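Local coordinates for protein putative amidohydrolase/peptidase (Burkholderia cenocepacia, PDB 4WJB) that probably hydrolyses carbon-nitrogen bonds as a zinc-dependent amidohydrolase of the peptidase M20 family, at residues M16-D20 with A410-R415; R55-V59 with G75-A79; M258-V262 with A314-L319. One frame throughout, in Å; residues are numbered along the deposited sequence.

The three contacts fall into two groups. Contacts 1 and 2 have centres about 22 Å apart, with nearest atoms about 10 Å apart, in the part of the chain that holds the zinc site; contact 3 lies on the other side of the chain's centre, its centre about 47 Å from that of contact 1 and about 48 Å from that of contact 2. Along the sequence, contact 1 joins the first modelled residues to helix 403-421 and so spans the other two, while both segments of contact 2 precede those of contact 3. Contact 2 sets helix 49-64 against strand 77-81; contact 3 pairs helices 251-268 and 305-326. This fits the M20 design, a catalytic domain with a smaller dimerisation domain inserted.

Contact 1 (M16-D20 with A410-R415)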
loop_
_atom_site.group_PDB
_atom_site.type_symbol
_atom_site.label_atom_id
_atom_site.label_comp_id
_atom_site.label_asym_id
_atom_site.label_seq_id
_atom_site.Cartn_x
_atom_site.Cartn_y
_atom_site.Cartn_z
ATOM N N MET A 16 -36.154 -8.349 45.230
ATOM C CA MET A 16 -34.898 -8.549 44.514
ATOM C C MET A 16 -33.921 -7.408 44.781
ATOM O O MET A 16 -34.291 -6.238 44.686
ATOM C CB MET A 16 -35.157 -8.688 43.014
ATOM C CG MET A 16 -35.611 -10.077 42.604
ATOM S SD MET A 16 -34.382 -11.331 43.010
ATOM C CE MET A 16 -35.278 -12.833 42.631
ATOM N N PRO A 17 -32.665 -7.752 45.110
ATOM C CA PRO A 17 -31.654 -6.769 45.518
ATOM C C PRO A 17 -31.243 -5.848 44.375
ATOM O O PRO A 17 -31.501 -6.154 43.212
ATOM C CB PRO A 17 -30.480 -7.642 45.967
ATOM C CG PRO A 17 -30.622 -8.881 45.166
ATOM C CD PRO A 17 -32.100 -9.111 45.015
ATOM N N ARG A 18 -30.620 -4.725 44.716
ATOM C CA ARG A 18 -30.179 -3.746 43.726
ATOM C C ARG A 18 -28.783 -3.258 44.072
ATOM O O ARG A 18 -28.446 -3.136 45.246
ATOM C CB ARG A 18 -31.140 -2.555 43.656
ATOM C CG ARG A 18 -32.548 -2.889 43.183
ATOM C CD ARG A 18 -32.557 -3.336 41.731
ATOM N NE ARG A 18 -31.990 -2.330 40.836
ATOM C CZ ARG A 18 -32.696 -1.372 40.240
ATOM N NH1 ARG A 18 -34.004 -1.282 40.442
ATOM N NH2 ARG A 18 -32.093 -0.504 39.437
ATOM N N VAL A 19 -27.974 -2.969 43.057
ATOM C CA VAL A 19 -26.633 -2.458 43.314
ATOM C C VAL A 19 -26.698 -1.009 43.800
ATOM O O VAL A 19 -27.672 -0.298 43.546
ATOM C CB VAL A 19 -25.722 -2.544 42.059
ATOM C CG1 VAL A 19 -25.773 -3.942 41.461
ATOM C CG2 VAL A 19 -26.126 -1.512 41.030
ATOM N N ASP A 20 -25.664 -0.602 44.528
ATOM C CA ASP A 20 -25.460 0.786 44.926
ATOM C C ASP A 20 -24.578 1.469 43.878
ATOM O O ASP A 20 -23.357 1.307 43.890
ATOM C CB ASP A 20 -24.810 0.853 46.308
ATOM C CG ASP A 20 -24.680 2.271 46.843
ATOM O OD1 ASP A 20 -24.629 3.233 46.051
ATOM O OD2 ASP A 20 -24.613 2.418 48.083
ATOM N N ALA A 410 -23.925 -3.493 36.237
ATOM C CA ALA A 410 -23.719 -4.141 37.520
ATOM C C ALA A 410 -25.019 -4.742 38.053
ATOM O O ALA A 410 -25.004 -5.800 38.679
ATOM C CB ALA A 410 -23.136 -3.158 38.516
ATOM N N ASP A 411 -26.140 -4.070 37.800
ATOM C CA ASP A 411 -27.445 -4.577 38.214
ATOM C C ASP A 411 -27.799 -5.876 37.487
ATOM O O ASP A 411 -28.323 -6.812 38.095
ATOM C CB ASP A 411 -28.531 -3.528 37.969
ATOM C CG ASP A 411 -28.964 -2.824 39.240
ATOM O OD1 ASP A 411 -28.931 -3.455 40.319
ATOM O OD2 ASP A 411 -29.351 -1.642 39.157
ATOM N N VAL A 412 -27.509 -5.924 36.188
ATOM C CA VAL A 412 -27.728 -7.131 35.396
ATOM C C VAL A 412 -26.830 -8.270 35.895
ATOM O O VAL A 412 -27.289 -9.403 36.051
ATOM C CB VAL A 412 -27.468 -6.878 33.889
ATOM C CG1 VAL A 412 -27.542 -8.181 33.103
ATOM C CG2 VAL A 412 -28.468 -5.861 33.341
ATOM N N LEU A 413 -25.559 -7.964 36.158
ATOM C CA LEU A 413 -24.622 -8.954 36.699
ATOM C C LEU A 413 -25.108 -9.503 38.039
ATOM O O LEU A 413 -25.051 -10.708 38.289
ATOM C CB LEU A 413 -23.222 -8.352 36.885
ATOM C CG LEU A 413 -22.209 -9.375 37.427
ATOM C CD1 LEU A 413 -21.917 -10.434 36.358
ATOM C CD2 LEU A 413 -20.918 -8.729 37.915
ATOM N N LEU A 414 -25.570 -8.604 38.898
ATOM C CA LEU A 414 -26.111 -8.991 40.197
ATOM C C LEU A 414 -27.240 -10.010 40.054
ATOM O O LEU A 414 -27.231 -11.046 40.712
ATOM C CB LEU A 414 -26.606 -7.758 40.953
ATOM C CG LEU A 414 -27.425 -8.023 42.221
ATOM C CD1 LEU A 414 -26.624 -8.821 43.252
ATOM C CD2 LEU A 414 -27.942 -6.718 42.823
ATOM N N ARG A 415 -28.204 -9.725 39.185
ATOM C CA ARG A 415 -29.353 -10.614 39.031
ATOM C C ARG A 415 -28.985 -11.928 38.359
ATOM O O ARG A 415 -29.507 -12.976 38.718
ATOM C CB ARG A 415 -30.466 -9.918 38.246
ATOM C CG ARG A 415 -30.948 -8.647 38.909
ATOM C CD ARG A 415 -32.145 -8.918 39.811
ATOM N NE ARG A 415 -33.398 -8.667 39.101
ATOM C CZ ARG A 415 -34.247 -7.685 39.397
ATOM N NH1 ARG A 415 -35.346 -7.530 38.676
ATOM N NH2 ARG A 415 -34.010 -6.861 40.415
HETATM O O HOH W 1 -29.308 0.017 41.283
#
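Asp-411 OD2 is gripped by Arg-18 and a water. It forms the salt bridge with Arg-18 NH2 at 3.0 Å, takes a weak bond from Arg-18 NE, and accepts a hydrogen bond from the water at 2.7 Å. OD2 lies close to the guanidinium plane, whereas NH2 approaches it from above the carboxylate; the two planes are 63° apart, so this is not a flat, bidentate pairing. The other oxygen, OD1, accepts a hydrogen bond from the backbone N of Val-19 at 2.9 Å, almost straight (N-H...O angle 177°) and on the syn side, plus a second weak bond from Arg-18 NE. The arginine reaches Asp-411 although its CB starts away from the helix, because its chain folds back at chi2 and chi3. The water also donates to the carbonyl O of Val-19, which ties the backbone of that residue to the same carboxylate at both its N and its O.

Apolar contacts extend the join along the helix. Val-19 CG1 sits 3.8 Å from Leu-414 CD2 and also meets Ala-410 CB, while the same leucine methyl meets the CB-CG edge of Pro-17 obliquely, 4.1 Å from CB. The next residue, Arg-415, one turn on from Asp-411, has one guanidinium face covered by Met-16, whose CB is 3.4 Å from NH2.

The extended N-terminal segment is thus fastened onto the C-terminal helix 403-421 in the zinc-bearing part of the chain, just ahead of helix 21-31, which Asp-20 caps through Arg-23 N. Helix 109-124 flanks the contact, with Val-118 and Leu-122 against Leu-414, and helix 345-357 brings Ala-354 and Ser-357 against Arg-415.

Contact 2 (R55-V59 with G75-A79)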
loop_
_atom_site.group_PDB
_atom_site.type_symbol
_atom_site.label_atom_id
_atom_site.label_comp_id
_atom_site.label_asym_id
_atom_site.label_seq_id
_atom_site.Cartn_x
_atom_site.Cartn_y
_atom_site.Cartn_z
ATOM N N ARG A 55 -4.219 -5.014 42.828
ATOM C CA ARG A 55 -4.572 -6.335 43.340
ATOM C C ARG A 55 -4.758 -6.300 44.860
ATOM O O ARG A 55 -5.728 -6.842 45.394
ATOM C CB ARG A 55 -3.496 -7.357 42.957
ATOM C CG ARG A 55 -3.455 -7.705 41.468
ATOM C CD ARG A 55 -2.108 -8.311 41.072
ATOM N NE ARG A 55 -2.184 -8.976 39.773
ATOM C CZ ARG A 55 -2.333 -10.286 39.622
ATOM N NH1 ARG A 55 -2.411 -11.075 40.690
ATOM N NH2 ARG A 55 -2.404 -10.812 38.407
ATOM N N ASP A 56 -3.821 -5.659 45.547
ATOM C CA ASP A 56 -3.866 -5.560 47.006
ATOM C C ASP A 56 -5.124 -4.850 47.494
ATOM O O ASP A 56 -5.702 -5.220 48.522
ATOM C CB ASP A 56 -2.636 -4.822 47.541
ATOM C CG ASP A 56 -1.369 -5.652 47.457
ATOM O OD1 ASP A 56 -1.468 -6.867 47.198
ATOM O OD2 ASP A 56 -0.275 -5.084 47.666
ATOM N N LEU A 57 -5.528 -3.814 46.764
ATOM C CA LEU A 57 -6.714 -3.042 47.123
ATOM C C LEU A 57 -7.982 -3.872 46.938
ATOM O O LEU A 57 -8.880 -3.844 47.779
ATOM C CB LEU A 57 -6.794 -1.759 46.292
ATOM C CG LEU A 57 -7.851 -0.744 46.724
ATOM C CD1 LEU A 57 -7.621 -0.364 48.173
ATOM C CD2 LEU A 57 -7.794 0.495 45.842
ATOM N N PHE A 58 -8.053 -4.613 45.837
ATOM C CA PHE A 58 -9.189 -5.497 45.603
ATOM C C PHE A 58 -9.273 -6.553 46.699
ATOM O O PHE A 58 -10.345 -6.835 47.239
ATOM C CB PHE A 58 -9.083 -6.172 44.231
ATOM C CG PHE A 58 -10.079 -7.277 44.030
ATOM C CD1 PHE A 58 -11.386 -6.988 43.690
ATOM C CD2 PHE A 58 -9.711 -8.604 44.206
ATOM C CE1 PHE A 58 -12.317 -8.008 43.515
ATOM C CE2 PHE A 58 -10.633 -9.625 44.033
ATOM C CZ PHE A 58 -11.939 -9.322 43.685
ATOM N N VAL A 59 -8.127 -7.138 47.013
ATOM C CA VAL A 59 -8.049 -8.170 48.024
ATOM C C VAL A 59 -8.505 -7.604 49.369
ATOM O O VAL A 59 -9.261 -8.251 50.094
ATOM C CB VAL A 59 -6.623 -8.745 48.119
ATOM C CG1 VAL A 59 -6.383 -9.405 49.473
ATOM C CG2 VAL A 59 -6.394 -9.738 46.989
ATOM N N GLY A 75 -1.252 -16.510 39.455
ATOM C CA GLY A 75 -1.539 -15.248 40.115
ATOM C C GLY A 75 -2.974 -14.775 39.965
ATOM O O GLY A 75 -3.293 -13.635 40.297
ATOM N N ASN A 76 -3.843 -15.642 39.454
ATOM C CA ASN A 76 -5.261 -15.328 39.408
ATOM C C ASN A 76 -5.793 -15.180 40.826
ATOM O O ASN A 76 -5.493 -15.997 41.696
ATOM C CB ASN A 76 -6.042 -16.409 38.664
ATOM C CG ASN A 76 -5.595 -16.568 37.228
ATOM O OD1 ASN A 76 -5.312 -15.585 36.535
ATOM N ND2 ASN A 76 -5.524 -17.814 36.770
ATOM N N VAL A 77 -6.568 -14.127 41.059
ATOM C CA VAL A 77 -7.072 -13.844 42.394
ATOM C C VAL A 77 -8.553 -14.165 42.452
ATOM O O VAL A 77 -9.326 -13.665 41.635
ATOM C CB VAL A 77 -6.835 -12.371 42.783
ATOM C CG1 VAL A 77 -7.292 -12.110 44.211
ATOM C CG2 VAL A 77 -5.360 -12.016 42.619
ATOM N N PHE A 78 -8.944 -14.999 43.416
ATOM C CA PHE A 78 -10.341 -15.393 43.584
ATOM C C PHE A 78 -10.846 -14.976 44.958
ATOM O O PHE A 78 -10.321 -15.424 45.973
ATOM C CB PHE A 78 -10.523 -16.909 43.427
ATOM C CG PHE A 78 -10.006 -17.461 42.135
ATOM C CD1 PHE A 78 -8.676 -17.835 42.010
ATOM C CD2 PHE A 78 -10.852 -17.627 41.048
ATOM C CE1 PHE A 78 -8.195 -18.355 40.821
ATOM C CE2 PHE A 78 -10.376 -18.142 39.856
ATOM C CZ PHE A 78 -9.043 -18.507 39.744
ATOM N N ALA A 79 -11.860 -14.120 44.985
ATOM C CA ALA A 79 -12.504 -13.741 46.237
ATOM C C ALA A 79 -13.811 -14.501 46.368
ATOM O O ALA A 79 -14.726 -14.289 45.579
ATOM C CB ALA A 79 -12.751 -12.248 46.282
#
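Arg-55 supplies the polar part of this contact: its NH1 donates to the carbonyl O of Gly-75 at 2.7 Å with an N-H...O angle of 160°. The acceptor lies near the guanidinium plane and the donor in the carbonyl plane, so both flat groups meet edge-on. An extended chain from CG to NE carries the group to the loop just before strand 77-81. Asp-51, in a salt bridge with NE, and Thr-139, bonded to NH2, fix its rotation, while Tyr-185 adds a cation-pi contact. One methyl of Val-77, CG2, lies beside the guanidinium and oblique to it, 3.6 Å from Arg-55 NH1.

The apolar part follows the strand's inward side chains. The other methyl of Val-77, CG1, packs 3.8 Å from Val-59 CG2 and meets the Phe-58 ring at its edge, 4.2 Å from CE2. Phe-58 CZ then reaches Ala-79 CB at 4.0 Å.

Helix and strand segments run nearly parallel, 16° apart with axes 10.1 Å from each other. Val-135 and Ile-137 of strand 133-138 and Val-69 of strand 68-71 add to this buried layer, the helix-on-sheet packing of an alpha/beta catalytic domain of the M20 family.

Contact 3 (M258-V262 with A314-L319); sequences MISFV and ALRAEL
Phe-261 and Glu-318 meet through a CH-pi contact in which the aliphatic part of the glutamate lies over the ring. Glu-318 CG is 3.6 Å from the ring centroid and only 14° off the normal, placing it above the centre of the face; CB is shifted toward the rim, 3.4 Å from CE2. Both residues have CG anti to the backbone N, which sends the two groups across the gap between the helices. The bend at chi2 of Glu-318, with the carboxylate turn at chi3, leaves its plane 24° from the ring, while its OE2 pairs with Arg-321.

The helix segments run antiparallel at 152°, their axes 10.8 Å apart. They belong to the two helices that pack on one sheet in the M20 dimerisation domain: Met-258 touches Phe-296, and Leu-315 touches Val-298 and Phe-300, all on strand 289-302. On helix 251-268, Ile-259 and Ser-260 also pack on Ala-256 of the second subunit.

Met-258 curls rather than extends, its chain bent at both chi2 and chi3. The folded thioether puts CE 3.7 Å from Leu-315 CD1 and SD 3.9 Å from Leu-319 CD1, crossing both leucine side chains at about a right angle. Val-262 CG2 approaches the same Leu-315 CD1 at 4.3 Å, so this methyl sits against two successive turns of helix 251-268.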
loop_
_atom_site.group_PDB
_atom_site.type_symbol
_atom_site.label_atom_id
_atom_site.label_comp_id
_atom_site.label_asym_id
_atom_site.label_seq_id
_atom_site.Cartn_x
_atom_site.Cartn_y
_atom_site.Cartn_z
ATOM N N MET A 258 -10.385 -6.919 -5.688
ATOM C CA MET A 258 -10.560 -7.824 -4.555
ATOM C C MET A 258 -10.946 -7.072 -3.281
ATOM O O MET A 258 -11.747 -7.559 -2.483
ATOM C CB MET A 258 -9.286 -8.637 -4.310
ATOM C CG MET A 258 -8.945 -9.617 -5.416
ATOM S SD MET A 258 -10.305 -10.730 -5.813
ATOM C CE MET A 258 -10.571 -11.532 -4.235
ATOM N N ILE A 259 -10.360 -5.894 -3.094
ATOM C CA ILE A 259 -10.656 -5.052 -1.938
ATOM C C ILE A 259 -12.131 -4.657 -1.941
ATOM O O ILE A 259 -12.812 -4.727 -0.912
ATOM C CB ILE A 259 -9.761 -3.790 -1.924
ATOM C CG1 ILE A 259 -8.303 -4.183 -1.689
ATOM C CG2 ILE A 259 -10.212 -2.808 -0.853
ATOM C CD1 ILE A 259 -7.319 -3.042 -1.861
ATOM N N SER A 260 -12.623 -4.264 -3.111
ATOM C CA SER A 260 -14.025 -3.902 -3.277
ATOM C C SER A 260 -14.929 -5.101 -3.035
ATOM O O SER A 260 -16.017 -4.965 -2.458
ATOM C CB SER A 260 -14.275 -3.338 -4.679
ATOM O OG SER A 260 -13.539 -2.146 -4.887
ATOM N N PHE A 261 -14.480 -6.276 -3.473
ATOM C CA PHE A 261 -15.283 -7.483 -3.310
ATOM C C PHE A 261 -15.343 -7.915 -1.851
ATOM O O PHE A 261 -16.370 -8.412 -1.389
ATOM C CB PHE A 261 -14.745 -8.629 -4.167
ATOM C CG PHE A 261 -15.625 -9.844 -4.154
ATOM C CD1 PHE A 261 -16.853 -9.823 -4.781
ATOM C CD2 PHE A 261 -15.232 -10.999 -3.500
ATOM C CE1 PHE A 261 -17.679 -10.937 -4.764
ATOM C CE2 PHE A 261 -16.051 -12.116 -3.482
ATOM C CZ PHE A 261 -17.276 -12.084 -4.109
ATOM N N VAL A 262 -14.238 -7.731 -1.133
ATOM C CA VAL A 262 -14.196 -8.064 0.285
ATOM C C VAL A 262 -15.252 -7.251 1.025
ATOM O O VAL A 262 -15.984 -7.789 1.853
ATOM C CB VAL A 262 -12.799 -7.817 0.901
ATOM C CG1 VAL A 262 -12.869 -7.842 2.430
ATOM C CG2 VAL A 262 -11.811 -8.865 0.404
ATOM N N ALA A 314 -16.190 -17.990 -1.131
ATOM C CA ALA A 314 -16.507 -16.861 -2.004
ATOM C C ALA A 314 -15.252 -16.076 -2.379
ATOM O O ALA A 314 -15.067 -15.694 -3.538
ATOM C CB ALA A 314 -17.527 -15.947 -1.341
ATOM N N LEU A 315 -14.393 -15.844 -1.392
ATOM C CA LEU A 315 -13.138 -15.135 -1.606
ATOM C C LEU A 315 -12.240 -15.884 -2.588
ATOM O O LEU A 315 -11.696 -15.289 -3.518
ATOM C CB LEU A 315 -12.405 -14.931 -0.281
ATOM C CG LEU A 315 -11.001 -14.321 -0.346
ATOM C CD1 LEU A 315 -11.040 -12.891 -0.855
ATOM C CD2 LEU A 315 -10.330 -14.384 1.021
ATOM N N ARG A 316 -12.093 -17.187 -2.371
ATOM C CA ARG A 316 -11.247 -18.018 -3.219
ATOM C C ARG A 316 -11.798 -18.130 -4.638
ATOM O O ARG A 316 -11.035 -18.172 -5.603
ATOM C CB ARG A 316 -11.083 -19.411 -2.605
ATOM C CG ARG A 316 -10.273 -19.417 -1.316
ATOM C CD ARG A 316 -10.228 -20.803 -0.674
ATOM N NE ARG A 316 -9.416 -20.805 0.541
ATOM C CZ ARG A 316 -8.108 -21.038 0.556
ATOM N NH1 ARG A 316 -7.467 -21.289 -0.576
ATOM N NH2 ARG A 316 -7.437 -21.019 1.701
ATOM N N ALA A 317 -13.121 -18.174 -4.762
ATOM C CA ALA A 317 -13.755 -18.270 -6.072
ATOM C C ALA A 317 -13.555 -16.988 -6.872
ATOM O O ALA A 317 -13.219 -17.030 -8.055
ATOM C CB ALA A 317 -15.238 -18.579 -5.926
ATOM N N GLU A 318 -13.757 -15.848 -6.220
ATOM C CA GLU A 318 -13.637 -14.568 -6.900
ATOM C C GLU A 318 -12.181 -14.262 -7.234
ATOM O O GLU A 318 -11.892 -13.682 -8.279
ATOM C CB GLU A 318 -14.235 -13.443 -6.059
ATOM C CG GLU A 318 -14.194 -12.065 -6.724
ATOM C CD GLU A 318 -15.093 -11.957 -7.949
ATOM O OE1 GLU A 318 -15.846 -12.908 -8.250
ATOM O OE2 GLU A 318 -15.053 -10.906 -8.620
ATOM N N LEU A 319 -11.270 -14.659 -6.349
ATOM C CA LEU A 319 -9.846 -14.481 -6.607
ATOM C C LEU A 319 -9.449 -15.210 -7.890
ATOM O O LEU A 319 -8.734 -14.661 -8.731
ATOM C CB LEU A 319 -9.010 -14.979 -5.429
ATOM C CG LEU A 319 -7.508 -14.711 -5.545
ATOM C CD1 LEU A 319 -7.250 -13.216 -5.593
ATOM C CD2 LEU A 319 -6.741 -15.356 -4.401
#